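Lin1840 protein (Listeria innocua serovar 6a, PDB 4ZOC) probably hydrolyses terminal non-reducing beta-D-glucosyl residues with release of beta-D-glucose, and takes part in beta-1,2-glucan metabolism. Local coordinates at residues A[438-443]-A[468-473]; A[462-467]-A[480-485]. The protein carries 2 engineered substitutions. All blocks are in the same frame, centred on the assembly; numbering follows the deposited sequence. Where two conformers were deposited one is given.

Contact 1. Residues A[438-443]-A[468-473]; sequences EYTELS and NEWGGE. With BGC (beta-D-glucopyranose), chain G.
Trp470 reaches Tyr439 and Thr440 with the outer end of its indole. Two carbons meet this end: Tyr439 CB lies 3.9 Å from Trp470 CH2, and the methyl Thr440 CG2 lies 3.9 Å from the same Trp470 CH2. The Tyr439 ring and the six-membered ring of Trp470 meet obliquely, their planes at 80° and their centroids 6.0 Å apart. Thr440 CG2 is anti to its own carbonyl carbon, which directs the methyl, not the hydroxyl, at the indole. Further out, Tyr439 OH is hydrogen-bonded to Ser402 OG. Trp470 closes a short 3-10 segment in which Gly471 N bonds to Asn468 O at 3.0 Å. Three residues beyond Trp470, Glu473 binds glucose with both carboxylate oxygens. Glucose O6 donates to Glu473 OE1 at 2.5 Å, and glucose O4 donates to Glu473 OE2 at 2.7 Å. CG anti to the backbone N (chi1 180°) and an extended chain carry the carboxylate out to the sugar. Tyr205 OH also bonds Glu473 OE2. Arg582 of the second subunit bonds Glu469 O and Glu473 O, and Arg572 of that subunit bonds the sugar. One loop thus packs by apolar contact at Trp470 and recognises two sugar hydroxyls at Glu473, in a pocket to which both subunits contribute.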
ATOM      1  N   GLU A 438      33.755  -4.398  -7.496  0.50 10.16           N
ATOM      2  CA  GLU A 438      32.627  -5.325  -7.600  0.50 11.43           C
ATOM      3  C   GLU A 438      31.317  -4.668  -7.154  0.50 12.21           C
ATOM      4  O   GLU A 438      31.315  -3.713  -6.352  0.50 10.66           O
ATOM      5  CB  GLU A 438      32.884  -6.576  -6.768  0.50 14.98           C
ATOM      6  CG  GLU A 438      34.029  -7.464  -7.263  0.50 17.12           C
ATOM      7  CD  GLU A 438      34.132  -8.707  -6.429  0.50 19.57           C
ATOM      8  OE1 GLU A 438      34.595  -8.643  -5.270  0.50 22.07           O
ATOM      9  OE2 GLU A 438      33.673  -9.745  -6.906  0.50 29.14           O
ATOM     10  N   TYR A 439      30.198  -5.167  -7.678  1.00  9.93           N
ATOM     11  CA  TYR A 439      28.890  -4.593  -7.305  1.00  8.29           C
ATOM     12  C   TYR A 439      28.548  -4.675  -5.828  1.00  8.71           C
ATOM     13  O   TYR A 439      27.821  -3.791  -5.329  1.00  8.25           O
ATOM     14  CB  TYR A 439      27.788  -5.326  -8.080  1.00  7.44           C
ATOM     15  CG  TYR A 439      27.619  -4.885  -9.520  1.00  9.09           C
ATOM     16  CD1 TYR A 439      28.399  -5.413 -10.534  1.00 10.34           C
ATOM     17  CD2 TYR A 439      26.746  -3.856  -9.837  1.00  6.67           C
ATOM     18  CE1 TYR A 439      28.211  -5.066 -11.845  1.00 11.83           C
ATOM     19  CE2 TYR A 439      26.550  -3.494 -11.136  1.00  7.36           C
ATOM     20  CZ  TYR A 439      27.322  -4.092 -12.150  1.00  8.80           C
ATOM     21  OH  TYR A 439      27.089  -3.747 -13.441  1.00 10.39           O
ATOM     22  N   THR A 440      29.019  -5.696  -5.113  1.00  7.96           N
ATOM     23  CA  THR A 440      28.561  -5.889  -3.733  1.00  9.47           C
ATOM     24  C   THR A 440      29.691  -5.946  -2.676  1.00 10.19           C
ATOM     25  O   THR A 440      29.459  -6.286  -1.530  1.00 10.88           O
ATOM     26  CB  THR A 440      27.699  -7.178  -3.640  1.00  9.79           C
ATOM     27  OG1 THR A 440      28.533  -8.339  -3.866  1.00  9.68           O
ATOM     28  CG2 THR A 440      26.577  -7.154  -4.661  1.00 11.91           C
ATOM     29  N   GLU A 441      30.930  -5.664  -3.069  1.00 11.33           N
ATOM     30  CA  GLU A 441      32.062  -5.814  -2.151  1.00 10.35           C
ATOM     31  C   GLU A 441      32.846  -4.486  -2.158  1.00  9.40           C
ATOM     32  O   GLU A 441      32.819  -3.721  -3.141  1.00 11.34           O
ATOM     33  CB  GLU A 441      32.980  -7.002  -2.605  1.00 11.36           C
ATOM     34  CG  GLU A 441      32.371  -8.399  -2.735  1.00 12.05           C
ATOM     35  CD  GLU A 441      31.989  -8.993  -1.424  1.00 12.21           C
ATOM     36  OE1 GLU A 441      32.134  -8.241  -0.383  1.00 15.34           O
ATOM     37  OE2 GLU A 441      31.454 -10.136  -1.425  1.00 10.46           O
ATOM     38  N   LEU A 442      33.550  -4.223  -1.065  1.00  9.65           N
ATOM     39  CA  LEU A 442      34.566  -3.185  -1.002  1.00 10.88           C
ATOM     40  C   LEU A 442      35.710  -3.723  -0.150  1.00 10.40           C
ATOM     41  O   LEU A 442      35.618  -3.746   1.111  1.00 11.57           O
ATOM     42  CB  LEU A 442      34.005  -1.864  -0.391  1.00 10.47           C
ATOM     43  CG  LEU A 442      35.015  -0.744  -0.289  1.00 12.40           C
ATOM     44  CD1 LEU A 442      35.544  -0.378  -1.679  1.00 12.34           C
ATOM     45  CD2 LEU A 442      34.439   0.474   0.377  1.00 16.98           C
ATOM     46  N   SER A 443      36.798  -4.149  -0.802  1.00 11.42           N
ATOM     47  CA  SER A 443      37.925  -4.755  -0.121  1.00 11.15           C
ATOM     48  C   SER A 443      38.937  -3.716   0.272  1.00 11.57           C
ATOM     49  O   SER A 443      38.934  -2.570  -0.267  1.00  9.61           O
ATOM     50  CB  SER A 443      38.613  -5.789  -1.035  1.00 10.74           C
ATOM     51  OG  SER A 443      39.227  -5.146  -2.140  1.00 11.65           O
ATOM     52  N   ASN A 468      21.342  -5.256 -13.919  1.00  7.76           N
ATOM     53  CA  ASN A 468      19.956  -5.173 -14.445  1.00  8.54           C
ATOM     54  C   ASN A 468      19.063  -6.264 -13.869  1.00  6.98           C
ATOM     55  O   ASN A 468      17.859  -6.039 -13.697  1.00  8.47           O
ATOM     56  CB  ASN A 468      19.846  -5.108 -15.976  1.00  9.51           C
ATOM     57  CG  ASN A 468      19.854  -6.447 -16.625  1.00  8.55           C
ATOM     58  OD1 ASN A 468      18.923  -7.233 -16.470  1.00  9.09           O
ATOM     59  ND2 ASN A 468      20.929  -6.757 -17.300  1.00  9.89           N
ATOM     60  N   GLU A 469      19.639  -7.407 -13.489  1.00  6.31           N
ATOM     61  CA  GLU A 469      18.809  -8.521 -12.977  1.00  7.55           C
ATOM     62  C   GLU A 469      18.190  -8.243 -11.594  1.00  7.48           C
ATOM     63  O   GLU A 469      17.382  -9.007 -11.096  1.00  8.94           O
ATOM     64  CB  GLU A 469      19.653  -9.797 -12.867  1.00 10.33           C
ATOM     65  CG  GLU A 469      20.761  -9.697 -11.865  1.00 14.38           C
ATOM     66  CD  GLU A 469      21.585 -10.972 -11.722  1.00 22.52           C
ATOM     67  OE1 GLU A 469      22.289 -11.327 -12.634  1.00 34.81           O
ATOM     68  OE2 GLU A 469      21.543 -11.645 -10.717  1.00 31.75           O
ATOM     69  N   TRP A 470      18.571  -7.131 -10.976  1.00  6.29           N
ATOM     70  CA  TRP A 470      17.920  -6.734  -9.724  1.00  6.64           C
ATOM     71  C   TRP A 470      16.602  -6.008  -9.938  1.00  7.49           C
ATOM     72  O   TRP A 470      15.970  -5.647  -8.994  1.00  8.41           O
ATOM     73  CB  TRP A 470      18.858  -5.889  -8.938  1.00  7.06           C
ATOM     74  CG  TRP A 470      20.139  -6.611  -8.512  1.00  8.27           C
ATOM     75  CD1 TRP A 470      20.352  -7.930  -8.505  1.00  9.99           C
ATOM     76  CD2 TRP A 470      21.349  -5.997  -8.022  1.00 10.47           C
ATOM     77  NE1 TRP A 470      21.616  -8.204  -8.111  1.00 11.63           N
ATOM     78  CE2 TRP A 470      22.285  -7.046  -7.822  1.00 10.26           C
ATOM     79  CE3 TRP A 470      21.746  -4.659  -7.815  1.00 11.34           C
ATOM     80  CZ2 TRP A 470      23.585  -6.842  -7.315  1.00 10.58           C
ATOM     81  CZ3 TRP A 470      23.083  -4.418  -7.313  1.00 10.40           C
ATOM     82  CH2 TRP A 470      23.986  -5.532  -7.070  1.00 10.33           C
ATOM     83  N   GLY A 471      16.222  -5.828 -11.213  1.00  7.72           N
ATOM     84  CA  GLY A 471      14.944  -5.287 -11.615  1.00  6.58           C
ATOM     85  C   GLY A 471      14.400  -6.094 -12.773  1.00  6.56           C
ATOM     86  O   GLY A 471      14.829  -7.219 -13.039  1.00  8.14           O
ATOM     87  N   GLY A 472      13.443  -5.509 -13.448  1.00  5.77           N
ATOM     88  CA  GLY A 472      12.682  -6.227 -14.450  1.00  6.17           C
ATOM     89  C   GLY A 472      11.685  -7.190 -13.821  1.00  6.28           C
ATOM     90  O   GLY A 472      11.349  -7.099 -12.643  1.00  6.59           O
ATOM     91  N   GLU A 473      11.119  -8.083 -14.637  1.00  6.04           N
ATOM     92  CA  GLU A 473      10.165  -9.005 -14.097  1.00  6.04           C
ATOM     93  C   GLU A 473      10.749  -9.933 -12.967  1.00  7.40           C
ATOM     94  O   GLU A 473      11.808 -10.535 -13.128  1.00  7.40           O
ATOM     95  CB  GLU A 473       9.537  -9.841 -15.196  1.00  7.00           C
ATOM     96  CG  GLU A 473       8.492 -10.868 -14.694  1.00  7.11           C
ATOM     97  CD  GLU A 473       7.912 -11.744 -15.821  1.00  8.86           C
ATOM     98  OE1 GLU A 473       8.228 -11.452 -17.033  1.00  9.25           O
ATOM     99  OE2 GLU A 473       7.168 -12.723 -15.521  1.00 10.06           O
TER
HETATM  100  C2  BGC G 801       9.291 -17.411 -18.243  1.00 15.65           C
HETATM  101  C3  BGC G 801       7.972 -16.782 -17.677  1.00 16.23           C
HETATM  102  C4  BGC G 801       7.911 -15.222 -17.860  1.00 14.35           C
HETATM  103  C5  BGC G 801       8.237 -14.945 -19.345  1.00 15.35           C
HETATM  104  C6  BGC G 801       8.187 -13.468 -19.573  1.00 15.55           C
HETATM  105  C1  BGC G 801       9.391 -17.028 -19.675  1.00 16.17           C
HETATM  106  O1  BGC G 801      10.548 -17.648 -20.287  1.00 19.65           O
HETATM  107  O2  BGC G 801       9.293 -18.830 -18.124  1.00 21.38           O
HETATM  108  O3  BGC G 801       7.824 -17.154 -16.290  1.00 19.15           O
HETATM  109  O4  BGC G 801       6.641 -14.622 -17.401  1.00 11.67           O
HETATM  110  O5  BGC G 801       9.471 -15.612 -19.768  1.00 15.20           O
HETATM  111  O6  BGC G 801       9.261 -12.887 -18.838  1.00 18.49           O

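Contact 2. Residues A[462-467]-A[480-485]; sequences LALGEK and IRLPEA
Leu482 lays its methyl CD2 over one face of the Gly465-Glu466 peptide, 3.7 Å from Gly465 C. The second flat group, the Arg481 guanidinium, meets the Glu484 carboxylate at its edge in a salt bridge. Arg481 NH2 donates to the syn lone pair of Glu484 OE1 at 2.9 Å. The oxygen lies only 7° out of the guanidinium plane. The bond is nearly straight, with an N-H...O angle of 165°. Arg481 NH1 has further salt bridges to Glu511 and Glu514, and Tyr487 makes a cation-pi contact with the same side chain. The Glu466 carboxylate is gripped at both oxygens. OE1 takes the Gly507 N-H, and OE2 has a salt bridge to Arg508. A water adds a link between the segments: it donates to Glu466 OE2 at 2.8 Å and to Arg481 O at 2.9 Å. The apolar part is made by Leu482 alone on its side. Its CG stands beside the backbone N (chi1 -66°), and the two methyls part from there. CD1 comes to 4.2 Å from Leu464 CB, while CD2 lies 4.1 Å from Glu466 CG. Gly465 has an almost fully extended backbone, an arrangement suited to glycine, and its N-H bonds Gln486 OE1. The segments belong to a beta-alpha-beta unit: strand 459-465, helix 484-494 and strand 500-505. Pro483 is the N-cap residue of that helix. One leucine therefore packs the helix entry against the strand end, while Arg508, the Gly507 N-H and a water probably stabilise the buried Glu466 carboxylate.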
ATOM      1  N   LEU A 462      32.520   8.613  -9.885  1.00  7.70           N
ATOM      2  CA  LEU A 462      32.248   7.462  -9.057  1.00  7.54           C
ATOM      3  C   LEU A 462      31.043   6.828  -9.732  1.00  7.02           C
ATOM      4  O   LEU A 462      29.934   7.357  -9.689  1.00  6.36           O
ATOM      5  CB  LEU A 462      31.905   7.893  -7.652  1.00  8.70           C
ATOM      6  CG  LEU A 462      31.490   6.773  -6.703  1.00 10.42           C
ATOM      7  CD1 LEU A 462      32.465   5.581  -6.638  1.00 10.71           C
ATOM      8  CD2 LEU A 462      31.341   7.298  -5.265  1.00 13.02           C
ATOM      9  N   ALA A 463      31.269   5.722 -10.396  1.00  7.48           N
ATOM     10  CA  ALA A 463      30.220   5.080 -11.196  1.00  6.87           C
ATOM     11  C   ALA A 463      29.620   3.934 -10.420  1.00  6.90           C
ATOM     12  O   ALA A 463      30.257   2.827 -10.240  1.00  6.37           O
ATOM     13  CB  ALA A 463      30.802   4.623 -12.565  1.00  7.03           C
ATOM     14  N   LEU A 464      28.407   4.171  -9.939  1.00  6.98           N
ATOM     15  CA  LEU A 464      27.661   3.224  -9.114  1.00  6.46           C
ATOM     16  C   LEU A 464      26.440   2.677  -9.798  1.00  6.59           C
ATOM     17  O   LEU A 464      25.853   3.295 -10.695  1.00  6.63           O
ATOM     18  CB  LEU A 464      27.148   3.916  -7.845  1.00  7.09           C
ATOM     19  CG  LEU A 464      28.236   4.623  -7.000  1.00  7.23           C
ATOM     20  CD1 LEU A 464      27.570   5.320  -5.801  1.00  8.02           C
ATOM     21  CD2 LEU A 464      29.263   3.619  -6.577  1.00 10.04           C
ATOM     22  N   GLY A 465      25.966   1.548  -9.321  1.00  5.93           N
ATOM     23  CA  GLY A 465      24.654   1.130  -9.855  1.00  6.89           C
ATOM     24  C   GLY A 465      24.229  -0.303  -9.640  1.00  6.29           C
ATOM     25  O   GLY A 465      24.873  -1.085  -8.952  1.00  7.83           O
ATOM     26  N   GLU A 466      23.029  -0.576 -10.159  1.00  6.17           N
ATOM     27  CA  GLU A 466      22.457  -1.864 -10.077  1.00  6.38           C
ATOM     28  C   GLU A 466      22.871  -2.760 -11.225  1.00  6.58           C
ATOM     29  O   GLU A 466      22.972  -2.316 -12.331  1.00  7.41           O
ATOM     30  CB  GLU A 466      20.910  -1.785 -10.128  1.00  6.12           C
ATOM     31  CG  GLU A 466      20.240  -0.977  -8.986  1.00  6.48           C
ATOM     32  CD  GLU A 466      18.735  -1.088  -9.048  1.00  7.02           C
ATOM     33  OE1 GLU A 466      18.159  -0.695 -10.101  1.00  6.67           O
ATOM     34  OE2 GLU A 466      18.134  -1.577  -8.023  1.00  8.61           O
ATOM     35  N   LYS A 467      22.943  -4.071 -10.959  1.00 10.17           N
ATOM     36  CA  LYS A 467      22.891  -5.051 -12.048  1.00 10.07           C
ATOM     37  C   LYS A 467      21.486  -5.042 -12.600  1.00  9.53           C
ATOM     38  O   LYS A 467      20.506  -4.907 -11.829  1.00  8.55           O
ATOM     39  CB  LYS A 467      23.180  -6.453 -11.579  1.00 11.19           C
ATOM     40  CG  LYS A 467      24.556  -6.657 -10.977  1.00 14.71           C
ATOM     41  CD  LYS A 467      24.747  -8.122 -10.636  1.00 17.86           C
ATOM     42  CE  LYS A 467      26.071  -8.624 -11.163  1.00 27.22           C
ATOM     43  NZ  LYS A 467      26.658  -9.367 -10.039  1.00 33.43           N
ATOM     44  N   ILE A 480      14.858  -0.491  -1.175  1.00  6.99           N
ATOM     45  CA  ILE A 480      15.288   0.107  -2.435  1.00  6.53           C
ATOM     46  C   ILE A 480      16.621   0.876  -2.270  1.00  7.06           C
ATOM     47  O   ILE A 480      16.694   2.130  -2.428  1.00  5.55           O
ATOM     48  CB  ILE A 480      14.186   1.018  -3.046  1.00  5.76           C
ATOM     49  CG1 ILE A 480      13.693   2.048  -2.048  1.00  5.91           C
ATOM     50  CG2 ILE A 480      13.031   0.145  -3.507  1.00  7.82           C
ATOM     51  CD1 ILE A 480      13.310   3.341  -2.729  1.00  5.94           C
ATOM     52  N   ARG A 481      17.647   0.082  -2.009  1.00  7.64           N
ATOM     53  CA  ARG A 481      19.006   0.531  -1.797  1.00  7.22           C
ATOM     54  C   ARG A 481      19.951  -0.251  -2.694  1.00  8.02           C
ATOM     55  O   ARG A 481      19.663  -1.368  -3.069  1.00  9.17           O
ATOM     56  CB  ARG A 481      19.389   0.375  -0.319  1.00  6.84           C
ATOM     57  CG  ARG A 481      18.780   1.393   0.595  1.00  6.94           C
ATOM     58  CD  ARG A 481      19.221   1.127   2.002  1.00  8.98           C
ATOM     59  NE  ARG A 481      20.627   1.412   2.257  1.00  8.90           N
ATOM     60  CZ  ARG A 481      21.092   2.611   2.587  1.00 11.07           C
ATOM     61  NH1 ARG A 481      20.309   3.661   2.563  1.00 13.72           N
ATOM     62  NH2 ARG A 481      22.390   2.779   2.832  1.00 12.55           N
ATOM     63  N   LEU A 482      21.061   0.390  -3.076  1.00  6.93           N
ATOM     64  CA  LEU A 482      22.157  -0.306  -3.667  1.00  7.45           C
ATOM     65  C   LEU A 482      22.777  -1.178  -2.615  1.00  7.41           C
ATOM     66  O   LEU A 482      22.457  -1.040  -1.406  1.00  7.10           O
ATOM     67  CB  LEU A 482      23.222   0.727  -4.123  1.00  8.15           C
ATOM     68  CG  LEU A 482      22.951   1.725  -5.229  1.00  6.92           C
ATOM     69  CD1 LEU A 482      24.057   2.690  -5.341  1.00  6.61           C
ATOM     70  CD2 LEU A 482      22.809   0.997  -6.518  1.00  8.31           C
ATOM     71  N   PRO A 483      23.583  -2.132  -3.018  1.00  6.97           N
ATOM     72  CA  PRO A 483      24.390  -2.880  -2.033  1.00  6.71           C
ATOM     73  C   PRO A 483      25.116  -1.970  -1.102  1.00  5.94           C
ATOM     74  O   PRO A 483      25.623  -0.881  -1.530  1.00  6.12           O
ATOM     75  CB  PRO A 483      25.306  -3.730  -2.887  1.00  7.63           C
ATOM     76  CG  PRO A 483      24.640  -3.851  -4.225  1.00  8.31           C
ATOM     77  CD  PRO A 483      23.810  -2.600  -4.403  1.00  8.91           C
ATOM     78  N   GLU A 484      25.156  -2.300   0.188  1.00  7.81           N
ATOM     79  CA  GLU A 484      25.757  -1.356   1.130  1.00  8.24           C
ATOM     80  C   GLU A 484      27.237  -1.030   0.816  1.00  8.23           C
ATOM     81  O   GLU A 484      27.697   0.072   1.103  1.00  7.75           O
ATOM     82  CB  GLU A 484      25.573  -1.873   2.543  1.00 10.76           C
ATOM     83  CG  GLU A 484      26.050  -0.929   3.588  1.00 13.15           C
ATOM     84  CD  GLU A 484      25.272   0.390   3.682  1.00 17.72           C
ATOM     85  OE1 GLU A 484      24.086   0.441   3.135  1.00 10.11           O
ATOM     86  OE2 GLU A 484      25.868   1.304   4.408  1.00 16.53           O
ATOM     87  N   ALA A 485      27.968  -1.963   0.180  1.00  8.27           N
ATOM     88  CA  ALA A 485      29.327  -1.715  -0.277  1.00  7.81           C
ATOM     89  C   ALA A 485      29.457  -0.497  -1.169  1.00  7.98           C
ATOM     90  O   ALA A 485      30.489   0.170  -1.154  1.00  7.52           O
ATOM     91  CB  ALA A 485      29.872  -2.932  -0.980  1.00  9.71           C
TER
HETATM   92  O   HOH W   1      19.784  -2.177  -5.893  1.00 10.16           O

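Contact 1 is a surface contact between two loops; contact 2 is buried. Both lie in the glycosyl hydrolase family 3 C-terminal domain, at the ends of parallel strands of one mixed sheet. Their segments alternate along the chain. Strand 459-465 runs directly into the loop that carries 468-473, and the loop 438-443 follows strand 432-436, two places away in the sheet. The contacts touch: Pro483 CG is 3.4 Å from Trp470 CH2, and Tyr439 CD2 is 3.5 Å from Gly465 O. Chemistry changes with place. Contact 2 combines leucine packing with a buried carboxylate that a water links to the other segment. Contact 1 has apolar packing between its segments and, farther along its loop, sugar binding beside the second subunit.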